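Local coordinates for protein putative Glycerophosphoryl diester phosphodiesterase (Silicibacter pomeroyi, PDB 3L12) that is a putative member of the glycerophosphoryl diester phosphodiesterase family, a TIM-barrel protein modelled with a bound magnesium ion, at residues L203-L211 against A244-D255. Residues are numbered along the deposited sequence; the frame is centred on the assembly and turned at random.
Sequences LPTSYLSQL and AGGQLWCPYFLD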
loop_
_atom_site.group_PDB
_atom_site.type_symbol
_atom_site.label_atom_id
_atom_site.label_comp_id
_atom_site.label_asym_id
_atom_site.label_seq_id
_atom_site.Cartn_x
_atom_site.Cartn_y
_atom_site.Cartn_z
ATOM N N LEU A 203 -31.273 -5.862 -3.874
ATOM C CA LEU A 203 -29.828 -5.926 -4.089
ATOM C C LEU A 203 -29.561 -6.610 -5.419
ATOM O O LEU A 203 -30.088 -7.716 -5.669
ATOM C CB LEU A 203 -29.123 -6.652 -2.941
ATOM C CG LEU A 203 -29.391 -6.165 -1.523
ATOM C CD1 LEU A 203 -28.523 -6.985 -0.545
ATOM C CD2 LEU A 203 -29.107 -4.688 -1.372
ATOM N N PRO A 204 -28.769 -5.972 -6.291
ATOM C CA PRO A 204 -28.509 -6.628 -7.546
ATOM C C PRO A 204 -27.620 -7.867 -7.346
ATOM O O PRO A 204 -26.920 -7.982 -6.336
ATOM C CB PRO A 204 -27.862 -5.533 -8.402
ATOM C CG PRO A 204 -27.210 -4.624 -7.438
ATOM C CD PRO A 204 -28.069 -4.685 -6.180
ATOM N N THR A 205 -27.673 -8.769 -8.332
ATOM C CA THR A 205 -26.947 -10.022 -8.324
ATOM C C THR A 205 -25.906 -9.986 -9.452
ATOM O O THR A 205 -26.188 -9.493 -10.569
ATOM C CB THR A 205 -27.901 -11.251 -8.463
ATOM O OG1 THR A 205 -28.733 -11.081 -9.604
ATOM C CG2 THR A 205 -28.802 -11.405 -7.217
ATOM N N SER A 206 -24.748 -10.559 -9.148
ATOM C CA SER A 206 -23.583 -10.591 -10.031
ATOM C C SER A 206 -23.056 -12.016 -10.173
ATOM O O SER A 206 -22.755 -12.676 -9.191
ATOM C CB SER A 206 -22.521 -9.691 -9.409
ATOM O OG SER A 206 -21.303 -9.771 -10.094
ATOM N N TYR A 207 -22.937 -12.468 -11.423
ATOM C CA TYR A 207 -22.652 -13.855 -11.784
ATOM C C TYR A 207 -21.217 -14.051 -12.278
ATOM O O TYR A 207 -20.853 -13.567 -13.370
ATOM C CB TYR A 207 -23.636 -14.264 -12.878
ATOM C CG TYR A 207 -25.066 -14.534 -12.375
ATOM C CD1 TYR A 207 -25.887 -13.503 -11.892
ATOM C CD2 TYR A 207 -25.615 -15.808 -12.429
ATOM C CE1 TYR A 207 -27.189 -13.767 -11.465
ATOM C CE2 TYR A 207 -26.935 -16.077 -11.985
ATOM C CZ TYR A 207 -27.697 -15.058 -11.477
ATOM O OH TYR A 207 -28.981 -15.298 -11.003
ATOM N N LEU A 208 -20.412 -14.691 -11.456
ATOM C CA LEU A 208 -19.055 -15.040 -11.782
ATOM C C LEU A 208 -19.072 -16.193 -12.767
ATOM O O LEU A 208 -19.913 -17.135 -12.665
ATOM C CB LEU A 208 -18.283 -15.515 -10.543
ATOM C CG LEU A 208 -17.863 -14.371 -9.642
ATOM C CD1 LEU A 208 -17.516 -14.801 -8.200
ATOM C CD2 LEU A 208 -16.636 -13.723 -10.316
ATOM N N SER A 209 -18.101 -16.182 -13.670
ATOM C CA SER A 209 -17.879 -17.331 -14.561
ATOM C C SER A 209 -16.375 -17.474 -14.831
ATOM O O SER A 209 -15.610 -16.492 -14.777
ATOM C CB SER A 209 -18.645 -17.181 -15.880
ATOM O OG SER A 209 -18.164 -16.054 -16.599
ATOM N N GLN A 210 -15.953 -18.699 -15.080
ATOM C CA GLN A 210 -14.569 -19.000 -15.451
ATOM C C GLN A 210 -14.588 -20.317 -16.267
ATOM O O GLN A 210 -15.031 -21.347 -15.767
ATOM C CB GLN A 210 -13.664 -19.099 -14.236
ATOM C CG GLN A 210 -12.198 -19.402 -14.608
ATOM C CD GLN A 210 -11.310 -19.442 -13.435
ATOM O OE1 GLN A 210 -11.683 -19.960 -12.381
ATOM N NE2 GLN A 210 -10.112 -18.901 -13.576
ATOM N N LEU A 211 -14.137 -20.271 -17.511
ATOM C CA LEU A 211 -14.178 -21.458 -18.385
ATOM C C LEU A 211 -13.142 -22.449 -17.922
ATOM O O LEU A 211 -12.088 -22.053 -17.402
ATOM C CB LEU A 211 -13.934 -21.075 -19.829
ATOM C CG LEU A 211 -14.985 -20.154 -20.463
ATOM C CD1 LEU A 211 -14.579 -19.782 -21.876
ATOM C CD2 LEU A 211 -16.341 -20.746 -20.466
ATOM N N ALA A 244 -31.131 -15.675 -16.166
ATOM C CA ALA A 244 -31.196 -16.014 -14.747
ATOM C C ALA A 244 -31.703 -14.844 -13.887
ATOM O O ALA A 244 -32.133 -15.071 -12.752
ATOM C CB ALA A 244 -29.868 -16.486 -14.243
ATOM N N GLY A 245 -31.646 -13.622 -14.420
ATOM C CA GLY A 245 -32.098 -12.416 -13.736
ATOM C C GLY A 245 -30.970 -11.594 -13.129
ATOM O O GLY A 245 -31.198 -10.766 -12.255
ATOM N N GLY A 246 -29.738 -11.841 -13.554
ATOM C CA GLY A 246 -28.588 -11.079 -13.026
ATOM C C GLY A 246 -28.450 -9.690 -13.648
ATOM O O GLY A 246 -28.924 -9.452 -14.786
ATOM N N GLN A 247 -27.793 -8.801 -12.899
ATOM C CA GLN A 247 -27.472 -7.454 -13.359
ATOM C C GLN A 247 -26.015 -7.331 -13.854
ATOM O O GLN A 247 -25.728 -6.455 -14.658
ATOM C CB GLN A 247 -27.705 -6.430 -12.267
ATOM C CG GLN A 247 -29.160 -6.067 -12.039
ATOM C CD GLN A 247 -29.989 -7.240 -11.550
ATOM O OE1 GLN A 247 -29.632 -7.907 -10.591
ATOM N NE2 GLN A 247 -31.117 -7.500 -12.231
ATOM N N LEU A 248 -25.133 -8.183 -13.346
ATOM C CA LEU A 248 -23.703 -8.166 -13.736
ATOM C C LEU A 248 -23.247 -9.559 -14.158
ATOM O O LEU A 248 -23.679 -10.585 -13.602
ATOM C CB LEU A 248 -22.825 -7.720 -12.584
ATOM C CG LEU A 248 -22.952 -6.338 -11.948
ATOM C CD1 LEU A 248 -24.062 -6.395 -10.961
ATOM C CD2 LEU A 248 -21.599 -5.917 -11.264
ATOM N N TRP A 249 -22.334 -9.573 -15.127
ATOM C CA TRP A 249 -21.658 -10.778 -15.559
ATOM C C TRP A 249 -20.207 -10.514 -15.294
ATOM O O TRP A 249 -19.681 -9.492 -15.738
ATOM C CB TRP A 249 -21.871 -11.047 -17.051
ATOM C CG TRP A 249 -21.027 -12.199 -17.575
ATOM C CD1 TRP A 249 -20.775 -13.385 -16.973
ATOM C CD2 TRP A 249 -20.371 -12.248 -18.851
ATOM N NE1 TRP A 249 -19.946 -14.178 -17.785
ATOM C CE2 TRP A 249 -19.692 -13.488 -18.934
ATOM C CE3 TRP A 249 -20.245 -11.334 -19.902
ATOM C CZ2 TRP A 249 -18.930 -13.848 -20.043
ATOM C CZ3 TRP A 249 -19.482 -11.685 -20.995
ATOM C CH2 TRP A 249 -18.818 -12.930 -21.041
ATOM N N CYS A 250 -19.547 -11.405 -14.566
ATOM C CA CYS A 250 -18.157 -11.216 -14.150
ATOM C C CYS A 250 -17.297 -12.364 -14.582
ATOM O O CYS A 250 -16.992 -13.265 -13.831
ATOM C CB CYS A 250 -18.013 -11.011 -12.637
ATOM S SG CYS A 250 -18.858 -9.490 -12.086
ATOM N N PRO A 251 -16.897 -12.345 -15.854
ATOM C CA PRO A 251 -16.028 -13.387 -16.374
ATOM C C PRO A 251 -14.556 -13.210 -16.086
ATOM O O PRO A 251 -14.028 -12.064 -16.019
ATOM C CB PRO A 251 -16.211 -13.261 -17.868
ATOM C CG PRO A 251 -16.438 -11.783 -18.073
ATOM C CD PRO A 251 -17.231 -11.331 -16.864
ATOM N N TYR A 252 -13.881 -14.335 -15.929
ATOM C CA TYR A 252 -12.443 -14.350 -15.779
ATOM C C TYR A 252 -11.843 -13.704 -17.047
ATOM O O TYR A 252 -12.344 -13.907 -18.159
ATOM C CB TYR A 252 -11.956 -15.766 -15.625
ATOM C CG TYR A 252 -10.468 -15.881 -15.406
ATOM C CD1 TYR A 252 -9.891 -15.398 -14.251
ATOM C CD2 TYR A 252 -9.670 -16.566 -16.319
ATOM C CE1 TYR A 252 -8.523 -15.524 -14.028
ATOM C CE2 TYR A 252 -8.304 -16.699 -16.096
ATOM C CZ TYR A 252 -7.757 -16.168 -14.956
ATOM O OH TYR A 252 -6.393 -16.296 -14.731
ATOM N N PHE A 253 -10.783 -12.935 -16.863
ATOM C CA PHE A 253 -10.314 -12.088 -17.983
ATOM C C PHE A 253 -9.858 -12.854 -19.229
ATOM O O PHE A 253 -9.983 -12.331 -20.322
ATOM C CB PHE A 253 -9.260 -11.076 -17.525
ATOM C CG PHE A 253 -7.893 -11.656 -17.314
ATOM C CD1 PHE A 253 -7.573 -12.258 -16.143
ATOM C CD2 PHE A 253 -6.919 -11.556 -18.289
ATOM C CE1 PHE A 253 -6.313 -12.795 -15.896
ATOM C CE2 PHE A 253 -5.673 -12.121 -18.051
ATOM C CZ PHE A 253 -5.374 -12.706 -16.855
ATOM N N LEU A 254 -9.357 -14.068 -19.083
ATOM C CA LEU A 254 -8.946 -14.844 -20.289
ATOM C C LEU A 254 -10.116 -15.277 -21.103
ATOM O O LEU A 254 -9.940 -15.706 -22.254
ATOM C CB LEU A 254 -8.111 -16.061 -19.913
ATOM C CG LEU A 254 -6.724 -15.754 -19.371
ATOM C CD1 LEU A 254 -5.968 -17.016 -19.038
ATOM C CD2 LEU A 254 -5.995 -14.911 -20.376
ATOM N N ASP A 255 -11.330 -15.146 -20.548
ATOM C CA ASP A 255 -12.522 -15.591 -21.249
ATOM C C ASP A 255 -13.225 -14.454 -21.970
ATOM O O ASP A 255 -14.202 -14.676 -22.648
ATOM C CB ASP A 255 -13.559 -16.192 -20.260
ATOM C CG ASP A 255 -13.017 -17.295 -19.396
ATOM O OD1 ASP A 255 -11.976 -17.933 -19.715
ATOM O OD2 ASP A 255 -13.685 -17.587 -18.375
HETATM O O HOH W 1 -31.186 -9.749 -9.278
HETATM O O HOH W 2 -16.288 -16.763 -18.480
HETATM O O HOH W 3 -10.642 -19.844 -18.053
#
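Ser209 and Trp249 meet through a side-chain hydrogen bond: indole NE1 donates its N-H to OG at 2.8 Å, the oxygen tilted 25° from the ring plane. With chi1 at 63°, OG of Ser209 sits between its own backbone N and carbonyl carbon and also reaches a water, which donates to OD2 of Asp255. That carboxylate oxygen takes the backbone N-H of Leu211 on its syn side but from well out of the carboxylate plane, OD2 to N 2.9 Å, while the leucine side chain runs past the acid in the opposite direction. Nearby, the extended Gln210 lies alongside Tyr252 and sets NE2 3.4 Å above the centre of its ring, amide and ring planes 56° apart. At the other end, OE1 of Gln247, its chain bent at chi2, accepts an almost straight hydrogen bond from Thr205 N, and Thr205 O takes the N-H groups of both Gln247 and Leu248. Between these ends, strands 205-209 and 248-251 pair in parallel, neighbours in the wall of a TIM barrel, the chain between them running through a long, partly unmodelled loop and helix 237-244. Ser206, Leu208, Leu248 and Cys250 share one face; the side chain of Leu208 lies about 6 Å from the magnesium ion, and OG of Ser206 is hydrogen-bonded to ND1 of His186. On the helix-covered face, Tyr207 brings CE1 3.4 Å from Gly246 CA, just past the Schellman motif at Gly245, and its OH is hydrogen-bonded to NH2 of Arg197.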